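Local coordinates for protein separin (Saccharomyces cerevisiae, PDB 5U1T) that cleaves the cohesin subunit Scc1 at the onset of anaphase as a caspase-like cysteine protease, so that chromosomes can separate, and is held inactive by securin beforehand, at residues K929-R934 with E1027-D1032; P1080-K1085 with I1112-R1117. All coordinates share one frame; numbering follows the deposited sequence.

From the N terminus, contact 1 comes first: residues 929-934 on helix 927-946 meet residues 1027-1032, which carry the chain on from helix 1012-1028. This closes a loop of 92 residues, part of it not modelled, that also sends strand 960-962 into the seven-stranded mixed sheet. Only after this loop is complete does contact 2 open, where helix 1075-1088 meets helix 1111-1127 across a much shorter, partly unmodelled connection of 26 residues. The two loops follow in series, neither nested nor crossed, with the contact centres about 20 Å apart. They are joined directly, since Asp1032 of contact 1 packs on Ile1112 of contact 2, so helix 1111-1127 connects both.

Contact 1: K929-R934 with E1027-D1032; sequences KNVINR and ESLKLD
Leu1029, in the loop following helix 1012-1028, points its side chain at the flank of helix 927-946 and meets Val931 and Ile932 there. The backbones come closest at Val931 and Leu1029, whose CA atoms are 7.5 Å apart. Starting from the root, Leu1029 CB lies 4.5 Å from Val931 CG1. With CG between the backbone N and the carbonyl carbon (chi1 39°) and chi2 at 72°, the fork is turned so that CD2, rather than CD1, is set against the helix. Leu1029 CD2 lies 3.5 Å from Ile932 CD1 and 4.4 Å from Val931 CG1, whereas Leu1029 CD1 is more than 5 Å from both. The Ile932 side chain runs at about a right angle to that of Leu1029, and its CG1 arm, beside the backbone N (chi1 -80°), carries CD1 across to the leucine methyl. Helix 1036-1054 also joins this small patch, with Ile1042 against Leu1029 and Glu1038 against Ile932. Every atom touching across the two segments is an aliphatic carbon, and no hydrogen bond or charge pair spans them. With 114 Å² buried in all and no directional bond, the contact probably sets the spacing of helix and loop without locking their rotation.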
loop_
_atom_site.group_PDB
_atom_site.type_symbol
_atom_site.label_atom_id
_atom_site.label_comp_id
_atom_site.label_asym_id
_atom_site.label_seq_id
_atom_site.Cartn_x
_atom_site.Cartn_y
_atom_site.Cartn_z
ATOM N N LYS A 929 10.036 22.348 -12.643
ATOM C CA LYS A 929 8.798 22.443 -13.410
ATOM C C LYS A 929 8.534 23.920 -13.584
ATOM O O LYS A 929 8.071 24.364 -14.627
ATOM C CB LYS A 929 7.610 21.744 -12.718
ATOM C CG LYS A 929 6.365 21.578 -13.616
ATOM C CD LYS A 929 5.240 20.783 -12.918
ATOM C CE LYS A 929 4.411 19.871 -13.881
ATOM N NZ LYS A 929 4.947 18.450 -14.086
ATOM N N ASN A 930 8.862 24.678 -12.547
ATOM C CA ASN A 930 8.648 26.115 -12.542
ATOM C C ASN A 930 9.366 26.805 -13.715
ATOM O O ASN A 930 8.729 27.480 -14.535
ATOM C CB ASN A 930 9.109 26.708 -11.206
ATOM C CG ASN A 930 8.555 28.094 -10.960
ATOM O OD1 ASN A 930 7.521 28.470 -11.508
ATOM N ND2 ASN A 930 9.241 28.861 -10.130
ATOM N N VAL A 931 10.683 26.619 -13.792
ATOM C CA VAL A 931 11.496 27.246 -14.836
ATOM C C VAL A 931 11.089 26.789 -16.241
ATOM O O VAL A 931 10.972 27.602 -17.148
ATOM C CB VAL A 931 12.993 26.964 -14.625
ATOM C CG1 VAL A 931 13.807 27.496 -15.801
ATOM C CG2 VAL A 931 13.459 27.587 -13.324
ATOM N N ILE A 932 10.863 25.492 -16.409
ATOM C CA ILE A 932 10.381 24.957 -17.676
ATOM C C ILE A 932 9.110 25.662 -18.111
ATOM O O ILE A 932 8.938 25.998 -19.272
ATOM C CB ILE A 932 10.130 23.441 -17.576
ATOM C CG1 ILE A 932 11.455 22.729 -17.699
ATOM C CG2 ILE A 932 9.239 22.944 -18.702
ATOM C CD1 ILE A 932 12.176 23.152 -18.967
ATOM N N ASN A 933 8.216 25.888 -17.165
ATOM C CA ASN A 933 7.007 26.609 -17.474
ATOM C C ASN A 933 7.305 28.051 -17.845
ATOM O O ASN A 933 6.668 28.608 -18.730
ATOM C CB ASN A 933 6.053 26.553 -16.295
ATOM C CG ASN A 933 5.273 25.269 -16.256
ATOM O OD1 ASN A 933 5.541 24.346 -17.029
ATOM N ND2 ASN A 933 4.298 25.196 -15.358
ATOM N N ARG A 934 8.266 28.646 -17.147
ATOM C CA ARG A 934 8.618 30.043 -17.351
ATOM C C ARG A 934 9.133 30.251 -18.769
ATOM O O ARG A 934 8.674 31.146 -19.477
ATOM C CB ARG A 934 9.655 30.483 -16.319
ATOM C CG ARG A 934 10.188 31.878 -16.518
ATOM C CD ARG A 934 10.939 32.332 -15.290
ATOM N NE ARG A 934 10.038 32.354 -14.151
ATOM C CZ ARG A 934 10.402 32.088 -12.898
ATOM N NH1 ARG A 934 9.504 32.120 -11.915
ATOM N NH2 ARG A 934 11.671 31.787 -12.633
ATOM N N GLU A 1027 19.624 28.597 -21.679
ATOM C CA GLU A 1027 20.941 28.070 -21.396
ATOM C C GLU A 1027 21.091 27.766 -19.921
ATOM O O GLU A 1027 21.949 26.980 -19.518
ATOM C CB GLU A 1027 22.019 29.053 -21.854
ATOM C CG GLU A 1027 22.293 29.004 -23.348
ATOM C CD GLU A 1027 22.858 30.306 -23.886
ATOM O OE1 GLU A 1027 23.310 30.328 -25.063
ATOM O OE2 GLU A 1027 22.849 31.316 -23.137
ATOM N N SER A 1028 20.244 28.377 -19.107
ATOM C CA SER A 1028 20.386 28.215 -17.669
ATOM C C SER A 1028 19.894 26.855 -17.195
ATOM O O SER A 1028 20.405 26.338 -16.201
ATOM C CB SER A 1028 19.650 29.324 -16.912
ATOM O OG SER A 1028 18.245 29.195 -17.023
ATOM N N LEU A 1029 18.935 26.250 -17.893
ATOM C CA LEU A 1029 18.277 25.103 -17.297
ATOM C C LEU A 1029 19.053 23.787 -17.413
ATOM O O LEU A 1029 19.759 23.535 -18.382
ATOM C CB LEU A 1029 16.860 24.951 -17.853
ATOM C CG LEU A 1029 16.477 25.189 -19.288
ATOM C CD1 LEU A 1029 17.024 24.077 -20.111
ATOM C CD2 LEU A 1029 14.967 25.203 -19.354
ATOM N N LYS A 1030 18.919 22.969 -16.370
ATOM C CA LYS A 1030 19.628 21.704 -16.245
ATOM C C LYS A 1030 18.932 20.631 -17.049
ATOM O O LYS A 1030 17.794 20.278 -16.761
ATOM C CB LYS A 1030 19.713 21.277 -14.786
ATOM C CG LYS A 1030 20.427 22.264 -13.887
ATOM C CD LYS A 1030 21.849 22.503 -14.356
ATOM C CE LYS A 1030 22.691 23.095 -13.225
ATOM N NZ LYS A 1030 24.138 23.262 -13.584
ATOM N N LEU A 1031 19.624 20.105 -18.055
ATOM C CA LEU A 1031 18.985 19.219 -19.015
ATOM C C LEU A 1031 18.580 17.908 -18.379
ATOM O O LEU A 1031 17.529 17.369 -18.712
ATOM C CB LEU A 1031 19.909 18.971 -20.218
ATOM C CG LEU A 1031 20.301 20.224 -21.020
ATOM C CD1 LEU A 1031 21.157 19.846 -22.203
ATOM C CD2 LEU A 1031 19.087 21.039 -21.460
ATOM N N ASP A 1032 19.393 17.407 -17.448
ATOM C CA ASP A 1032 19.079 16.151 -16.734
ATOM C C ASP A 1032 17.729 16.152 -16.010
ATOM O O ASP A 1032 17.227 15.092 -15.614
ATOM C CB ASP A 1032 20.165 15.829 -15.719
ATOM C CG ASP A 1032 20.650 17.062 -15.004
ATOM O OD1 ASP A 1032 21.364 17.863 -15.665
ATOM O OD2 ASP A 1032 20.308 17.233 -13.804
#

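Contact 2: P1080-K1085 with I1112-R1117; sequences PLLFDK and ITESIR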
loop_
_atom_site.group_PDB
_atom_site.type_symbol
_atom_site.label_atom_id
_atom_site.label_comp_id
_atom_site.label_asym_id
_atom_site.label_seq_id
_atom_site.Cartn_x
_atom_site.Cartn_y
_atom_site.Cartn_z
ATOM N N PRO A 1080 17.016 8.493 -26.183
ATOM C CA PRO A 1080 16.141 7.321 -26.132
ATOM C C PRO A 1080 16.838 6.029 -26.548
ATOM O O PRO A 1080 16.554 4.988 -25.981
ATOM C CB PRO A 1080 15.037 7.660 -27.133
ATOM C CG PRO A 1080 15.127 9.122 -27.339
ATOM C CD PRO A 1080 16.538 9.489 -27.153
ATOM N N LEU A 1081 17.725 6.085 -27.531
ATOM C CA LEU A 1081 18.358 4.865 -28.026
ATOM C C LEU A 1081 19.317 4.287 -26.994
ATOM O O LEU A 1081 19.374 3.083 -26.801
ATOM C CB LEU A 1081 19.083 5.132 -29.353
ATOM C CG LEU A 1081 18.162 5.588 -30.486
ATOM C CD1 LEU A 1081 18.960 6.212 -31.666
ATOM C CD2 LEU A 1081 17.283 4.454 -30.973
ATOM N N LEU A 1082 20.063 5.151 -26.323
ATOM C CA LEU A 1082 21.005 4.693 -25.327
ATOM C C LEU A 1082 20.257 4.107 -24.132
ATOM O O LEU A 1082 20.648 3.074 -23.589
ATOM C CB LEU A 1082 21.912 5.829 -24.883
ATOM C CG LEU A 1082 22.940 5.425 -23.836
ATOM C CD1 LEU A 1082 24.113 4.653 -24.439
ATOM C CD2 LEU A 1082 23.413 6.655 -23.113
ATOM N N PHE A 1083 19.181 4.763 -23.726
ATOM C CA PHE A 1083 18.378 4.253 -22.623
ATOM C C PHE A 1083 17.835 2.882 -22.977
ATOM O O PHE A 1083 17.844 1.975 -22.152
ATOM C CB PHE A 1083 17.238 5.211 -22.275
ATOM C CG PHE A 1083 17.610 6.218 -21.238
ATOM C CD1 PHE A 1083 18.272 5.822 -20.082
ATOM C CD2 PHE A 1083 17.325 7.557 -21.414
ATOM C CE1 PHE A 1083 18.628 6.743 -19.121
ATOM C CE2 PHE A 1083 17.678 8.481 -20.451
ATOM C CZ PHE A 1083 18.332 8.071 -19.304
ATOM N N ASP A 1084 17.390 2.741 -24.221
ATOM C CA ASP A 1084 16.897 1.467 -24.709
ATOM C C ASP A 1084 17.968 0.402 -24.580
ATOM O O ASP A 1084 17.709 -0.675 -24.049
ATOM C CB ASP A 1084 16.452 1.566 -26.163
ATOM C CG ASP A 1084 15.794 0.297 -26.645
ATOM O OD1 ASP A 1084 16.508 -0.667 -26.980
ATOM O OD2 ASP A 1084 14.552 0.243 -26.671
ATOM N N LYS A 1085 19.170 0.708 -25.070
ATOM C CA LYS A 1085 20.275 -0.245 -25.026
ATOM C C LYS A 1085 20.629 -0.611 -23.576
ATOM O O LYS A 1085 20.638 -1.793 -23.216
ATOM C CB LYS A 1085 21.491 0.321 -25.765
ATOM C CG LYS A 1085 22.726 -0.574 -25.794
ATOM C CD LYS A 1085 22.610 -1.736 -26.763
ATOM C CE LYS A 1085 23.943 -2.487 -26.846
ATOM N NZ LYS A 1085 23.927 -3.711 -27.708
ATOM N N ILE A 1112 24.712 14.289 -18.496
ATOM C CA ILE A 1112 26.011 14.913 -18.316
ATOM C C ILE A 1112 27.103 14.232 -19.153
ATOM O O ILE A 1112 27.677 14.848 -20.062
ATOM C CB ILE A 1112 26.395 14.904 -16.829
ATOM C CG1 ILE A 1112 25.186 15.343 -15.975
ATOM C CG2 ILE A 1112 27.640 15.756 -16.585
ATOM C CD1 ILE A 1112 24.486 16.645 -16.465
ATOM N N THR A 1113 27.390 12.966 -18.865
ATOM C CA THR A 1113 28.377 12.234 -19.659
ATOM C C THR A 1113 27.892 12.116 -21.085
ATOM O O THR A 1113 28.697 12.175 -22.019
ATOM C CB THR A 1113 28.684 10.809 -19.090
ATOM O OG1 THR A 1113 29.439 10.049 -20.056
ATOM C CG2 THR A 1113 27.370 10.052 -18.660
ATOM N N GLU A 1114 26.578 11.988 -21.269
ATOM C CA GLU A 1114 26.017 11.898 -22.623
ATOM C C GLU A 1114 26.204 13.172 -23.437
ATOM O O GLU A 1114 26.248 13.138 -24.669
ATOM C CB GLU A 1114 24.536 11.543 -22.574
ATOM C CG GLU A 1114 24.302 10.076 -22.373
ATOM C CD GLU A 1114 25.498 9.226 -22.790
ATOM O OE1 GLU A 1114 25.717 9.050 -24.011
ATOM O OE2 GLU A 1114 26.211 8.713 -21.891
ATOM N N SER A 1115 26.315 14.294 -22.743
ATOM C CA SER A 1115 26.518 15.566 -23.409
ATOM C C SER A 1115 27.895 15.602 -24.094
ATOM O O SER A 1115 28.031 16.069 -25.214
ATOM C CB SER A 1115 26.381 16.708 -22.407
ATOM O OG SER A 1115 26.159 17.932 -23.073
ATOM N N ILE A 1116 28.909 15.094 -23.405
ATOM C CA ILE A 1116 30.255 15.022 -23.965
ATOM C C ILE A 1116 30.314 14.136 -25.202
ATOM O O ILE A 1116 30.950 14.469 -26.184
ATOM C CB ILE A 1116 31.254 14.477 -22.941
ATOM C CG1 ILE A 1116 31.068 15.171 -21.596
ATOM C CG2 ILE A 1116 32.684 14.605 -23.462
ATOM C CD1 ILE A 1116 31.800 14.479 -20.472
ATOM N N ARG A 1117 29.642 12.998 -25.129
ATOM C CA ARG A 1117 29.659 12.024 -26.199
ATOM C C ARG A 1117 28.965 12.584 -27.437
ATOM O O ARG A 1117 29.294 12.206 -28.564
ATOM C CB ARG A 1117 28.992 10.717 -25.734
ATOM C CG ARG A 1117 28.759 9.695 -26.845
ATOM C CD ARG A 1117 29.523 8.394 -26.621
ATOM N NE ARG A 1117 29.007 7.690 -25.458
ATOM C CZ ARG A 1117 27.911 6.936 -25.458
ATOM N NH1 ARG A 1117 27.205 6.772 -26.571
ATOM N NH2 ARG A 1117 27.523 6.343 -24.329
#
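Leu1082 and the pair Glu1114 and Arg1117 come from opposite directions to meet in the helix-to-helix packing of helices 1075-1088 and 1111-1127. With CG anti to the backbone N (chi1 -180°), Leu1082 reaches across and divides its two methyls between the charged partners. Leu1082 CD2 sits over the face of the Glu1114 carboxylate, 3.3 Å from CD and 3.4 Å from OE1. CD1 instead approaches the Arg1117 guanidinium at its edge, in the plane of the group, 3.8 Å from NH2. Glu1114 folds at chi2 (-22°), and its OE1 comes to lie over one face of the guanidinium, 3.2 Å above the plane and offset toward the rim. The resulting salt bridge is therefore electrostatic, with no N-H directed at the oxygen. The same OE1 accepts a hydrogen bond from His1078 NE2, which ties the buried carboxylate to the helix that carries Leu1082. With an alanine in place of Glu1114, His1078 is likely to lose this acceptor and Arg1117 its nearby negative charge, and a gap would probably open beside Leu1082 CD2. Arg1117 also touches Val1389 and Lys1393, which brings helix 1388-1397 against the arginine. Within helix 1111-1127, one turn apart, Arg1117 NH2 and Glu1114 OE1 are separated by 3.3 Å.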